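Local coordinates for protein intracellular exo-alpha-(1->5)-L-arabinofuranosidase (Bifidobacterium longum, PDB 2Y2W) that hydrolyses terminal non-reducing alpha-L-arabinofuranosyl residues from arabinans and arabinoxylan, taking part in the breakdown of plant cell-wall hemicellulose, at residues Asp98-Glu102 with Leu103-Cys107; Ala385-Glu388 with Gly389-Ile393. One frame throughout, in Å; residues are numbered along the deposited sequence.

Contact 1 of 2, residues Asp98-Glu102 with Leu103-Cys107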
loop_
_atom_site.group_PDB
_atom_site.type_symbol
_atom_site.label_atom_id
_atom_site.label_comp_id
_atom_site.label_asym_id
_atom_site.label_seq_id
_atom_site.Cartn_x
_atom_site.Cartn_y
_atom_site.Cartn_z
ATOM N N ASP D 98 38.853 1.446 17.781
ATOM C CA ASP D 98 39.517 1.710 19.059
ATOM C C ASP D 98 38.844 2.849 19.823
ATOM O O ASP D 98 38.667 2.762 21.039
ATOM C CB ASP D 98 41.007 2.017 18.854
ATOM C CG ASP D 98 41.823 0.784 18.471
ATOM O OD1 ASP D 98 41.366 -0.359 18.715
ATOM O OD2 ASP D 98 42.933 0.962 17.925
ATOM N N LEU D 99 38.465 3.905 19.104
ATOM C CA LEU D 99 37.773 5.046 19.708
ATOM C C LEU D 99 36.311 4.759 20.056
ATOM O O LEU D 99 35.744 5.418 20.927
ATOM C CB LEU D 99 37.874 6.290 18.817
ATOM C CG LEU D 99 39.251 6.951 18.667
ATOM C CD1 LEU D 99 39.171 8.142 17.733
ATOM C CD2 LEU D 99 39.821 7.379 20.012
ATOM N N VAL D 100 35.708 3.783 19.379
ATOM C CA VAL D 100 34.342 3.354 19.700
ATOM C C VAL D 100 34.342 2.622 21.038
ATOM O O VAL D 100 33.468 2.852 21.880
ATOM C CB VAL D 100 33.722 2.469 18.580
ATOM C CG1 VAL D 100 32.406 1.836 19.035
ATOM C CG2 VAL D 100 33.502 3.287 17.313
ATOM N N LYS D 101 35.332 1.749 21.220
ATOM C CA LYS D 101 35.561 1.058 22.486
ATOM C C LYS D 101 35.801 2.071 23.604
ATOM O O LYS D 101 35.175 1.993 24.662
ATOM C CB LYS D 101 36.754 0.093 22.360
ATOM C CG LYS D 101 37.118 -0.679 23.637
ATOM C CD LYS D 101 36.169 -1.843 23.900
ATOM C CE LYS D 101 36.587 -2.641 25.130
ATOM N NZ LYS D 101 36.232 -1.957 26.415
ATOM N N GLU D 102 36.693 3.027 23.349
ATOM C CA GLU D 102 37.019 4.084 24.305
ATOM C C GLU D 102 35.809 4.960 24.631
ATOM O O GLU D 102 35.706 5.495 25.736
ATOM C CB GLU D 102 38.165 4.949 23.775
ATOM C CG GLU D 102 38.825 5.828 24.837
ATOM C CD GLU D 102 39.924 6.716 24.278
ATOM O OE1 GLU D 102 40.798 6.207 23.536
ATOM O OE2 GLU D 102 39.911 7.925 24.590
ATOM N N LEU D 103 34.900 5.095 23.669
ATOM C CA LEU D 103 33.692 5.891 23.854
ATOM C C LEU D 103 32.649 5.179 24.714
ATOM O O LEU D 103 31.836 5.828 25.370
ATOM C CB LEU D 103 33.098 6.289 22.498
ATOM C CG LEU D 103 31.978 7.331 22.426
ATOM C CD1 LEU D 103 32.384 8.655 23.065
ATOM C CD2 LEU D 103 31.564 7.541 20.982
ATOM N N GLY D 104 32.674 3.849 24.708
ATOM C CA GLY D 104 31.773 3.053 25.541
ATOM C C GLY D 104 30.380 2.887 24.964
ATOM O O GLY D 104 29.402 2.794 25.707
ATOM N N VAL D 105 30.289 2.854 23.636
ATOM C CA VAL D 105 29.030 2.587 22.941
ATOM C C VAL D 105 28.683 1.101 23.080
ATOM O O VAL D 105 29.537 0.238 22.878
ATOM C CB VAL D 105 29.106 2.985 21.440
ATOM C CG1 VAL D 105 27.754 2.796 20.754
ATOM C CG2 VAL D 105 29.581 4.430 21.284
ATOM N N THR D 106 27.429 0.820 23.428
ATOM C CA THR D 106 26.969 -0.547 23.682
ATOM C C THR D 106 26.058 -1.081 22.581
ATOM O O THR D 106 25.984 -2.290 22.357
ATOM C CB THR D 106 26.188 -0.628 25.000
ATOM O OG1 THR D 106 25.114 0.320 24.964
ATOM C CG2 THR D 106 27.093 -0.335 26.194
ATOM N N CYS D 107 25.352 -0.173 21.914
ATOM C CA CYS D 107 24.337 -0.530 20.928
ATOM C C CYS D 107 24.304 0.529 19.839
ATOM O O CYS D 107 24.242 1.718 20.129
ATOM C CB CYS D 107 22.966 -0.640 21.602
ATOM S SG CYS D 107 21.597 -1.015 20.488
HETATM O O HOH W 1 32.203 0.510 22.970
#

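Contact 2 of 2, residues Ala385-Glu388 with Gly389-Ile393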
loop_
_atom_site.group_PDB
_atom_site.type_symbol
_atom_site.label_atom_id
_atom_site.label_comp_id
_atom_site.label_asym_id
_atom_site.label_seq_id
_atom_site.Cartn_x
_atom_site.Cartn_y
_atom_site.Cartn_z
ATOM N N ALA D 385 29.770 20.623 23.758
ATOM C CA ALA D 385 30.068 19.491 24.630
ATOM C C ALA D 385 29.356 19.596 25.976
ATOM O O ALA D 385 28.850 18.596 26.489
ATOM C CB ALA D 385 31.562 19.363 24.832
ATOM N N VAL D 386 29.313 20.804 26.538
ATOM C CA VAL D 386 28.673 21.037 27.838
ATOM C C VAL D 386 27.161 20.799 27.760
ATOM O O VAL D 386 26.553 20.296 28.710
ATOM C CB VAL D 386 28.997 22.457 28.405
ATOM C CG1 VAL D 386 28.276 22.711 29.729
ATOM C CG2 VAL D 386 30.500 22.630 28.595
ATOM N N VAL D 387 26.567 21.149 26.621
ATOM C CA VAL D 387 25.142 20.909 26.381
ATOM C C VAL D 387 24.838 19.408 26.324
ATOM O O VAL D 387 23.858 18.951 26.912
ATOM C CB VAL D 387 24.638 21.638 25.100
ATOM C CG1 VAL D 387 23.177 21.295 24.802
ATOM C CG2 VAL D 387 24.793 23.139 25.256
ATOM N N GLU D 388 25.689 18.650 25.633
ATOM C CA GLU D 388 25.533 17.193 25.550
ATOM C C GLU D 388 25.730 16.512 26.903
ATOM O O GLU D 388 25.046 15.532 27.212
ATOM C CB GLU D 388 26.465 16.590 24.496
ATOM C CG GLU D 388 25.973 16.789 23.068
ATOM C CD GLU D 388 26.698 15.925 22.047
ATOM O OE1 GLU D 388 27.273 14.876 22.424
ATOM O OE2 GLU D 388 26.688 16.298 20.854
ATOM N N GLY D 389 26.655 17.041 27.703
ATOM C CA GLY D 389 26.863 16.586 29.076
ATOM C C GLY D 389 25.611 16.716 29.925
ATOM O O GLY D 389 25.288 15.817 30.705
ATOM N N SER D 390 24.901 17.832 29.763
ATOM C CA SER D 390 23.657 18.079 30.496
ATOM C C SER D 390 22.491 17.247 29.964
ATOM O O SER D 390 21.598 16.870 30.729
ATOM C CB SER D 390 23.295 19.571 30.497
ATOM O OG SER D 390 22.832 19.999 29.227
ATOM N N LEU D 391 22.497 16.967 28.660
ATOM C CA LEU D 391 21.483 16.097 28.056
ATOM C C LEU D 391 21.592 14.675 28.602
ATOM O O LEU D 391 20.582 14.056 28.941
ATOM C CB LEU D 391 21.583 16.093 26.527
ATOM C CG LEU D 391 21.250 17.367 25.743
ATOM C CD1 LEU D 391 21.547 17.162 24.267
ATOM C CD2 LEU D 391 19.808 17.809 25.938
ATOM N N MET D 392 22.825 14.180 28.702
ATOM C CA MET D 392 23.109 12.875 29.297
ATOM C C MET D 392 22.651 12.806 30.758
ATOM O O MET D 392 22.127 11.780 31.197
ATOM C CB MET D 392 24.603 12.546 29.181
ATOM C CG MET D 392 25.003 11.174 29.730
ATOM S SD MET D 392 24.044 9.789 29.063
ATOM C CE MET D 392 24.661 9.718 27.381
ATOM N N ILE D 393 22.855 13.901 31.493
ATOM C CA ILE D 393 22.387 14.028 32.880
ATOM C C ILE D 393 20.862 13.900 32.969
ATOM O O ILE D 393 20.347 13.172 33.823
ATOM C CB ILE D 393 22.878 15.358 33.529
ATOM C CG1 ILE D 393 24.379 15.275 33.840
ATOM C CG2 ILE D 393 22.071 15.701 34.790
ATOM C CD1 ILE D 393 25.039 16.607 34.164
#

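Contact 1 of 2, residues Asp98-Glu102 with Leu103-Cys107
Leu99, Val100 and Lys101 offer their carbonyls to Leu103 and Gly104 in a local helix C-cap, where helix 94-103 ends and the chain turns toward strand 107-110 of the barrel. Leu103 N donates to Leu99 O at 2.9 Å. Gly104 N reaches Val100 O at 3.1 Å and makes a weaker bond to Lys101 O, while Val100 O also receives a weak one from Leu103 N. A water molecule donates to Val100 O at 2.9 Å and to Val105 O at 2.7 Å, tying the last turn to the outgoing chain. Gly104 has left the helical conformation, with a phi of 81°. Across the turn the one apolar approach is slight, Val100 CG1 lying 4.2 Å from Val105 CB. Both valines also touch Leu410, and the chi1 of Leu103 (-169°) turns CG beside its own carbonyl carbon, bringing the isobutyl group onto Ile417, Phe431 and Phe434. Glu102, partly exposed, forms a salt bridge through OE2 with Arg427 NE. Gly104, with positive phi and two bonds back into the last turn, closes the helix in a Schellman motif, here leading from helix 94-103 into 107-110, the second strand of the (beta/alpha)8 barrel.

Contact 2 of 2, residues Ala385-Glu388 with Gly389-Ile393
Successive backbone bonds join Ala385-Glu388 to Gly389-Ile393 within one buried helix, 382-397, and a serine hydroxyl adds a further bond to this ladder. Gly389 N donates to Ala385 O at 3.0 Å, Ser390 N to Val386 O at 3.1 Å, and Met392 N to Glu388 O at 3.0 Å, the last nearly straight at 165°. Val387 O is gripped twice: Leu391 N supplies the regular helical bond at 3.0 Å, and Ser390 OG donates a shorter one of 2.7 Å. The hydroxyl gets there because chi1 of Ser390 (73°) sets OG between its own backbone N and carbonyl carbon, folding it back over the preceding turn. Its approach is more bent than that of the amide, with a C=O...OG angle of 124°. Thus the buried hydroxyl finds an acceptor within its own helix. Leu391 CG comes up beside the same oxygen, 3.3 Å from Val387 O.

Glu388 carries its carboxylate off the helix into the protein interior on a chain extended beyond CG; OE2 forms a salt bridge with Arg407 and accepts a weak bond from Val343 N. These partners would be expected to stabilise its negative charge in the buried setting. Its side chain lies about 8 Å from those of Trp344 and Tyr286, residues implicated by similarity in substrate recognition and arabinofuranose binding. On other faces of the helix, Val387 touches Phe303 and Leu304, whereas Val386 and Ser390 meet Val484 of strand 478-485. The pattern is that of a regular alpha-helix with a serine side chain bonded to the carbonyl three residues earlier, in a helix of the (beta/alpha)8 barrel, between its seventh and eighth strands, packed against the beta domain.

How the contacts relate
Contact 1 covers a helix end and its exit, contact 2 the middle of another helix; their centres are about 18 Å apart and their nearest atoms about 8 Å apart, without touching. Contact 2 is wholly buried; contact 1 is partly buried and includes the exposed Lys101. Regular backbone bonding continues through 385-393, whereas 98-107 gives way to bent and partly weak bonds, with water spanning the exit. A serine hydroxyl supplies the extra donor in the buried helix. Each segment pair has a glutamate paired with an arginine elsewhere in the chain. Both helices precede barrel strands, but contact 2 also meets strands of the beta domain.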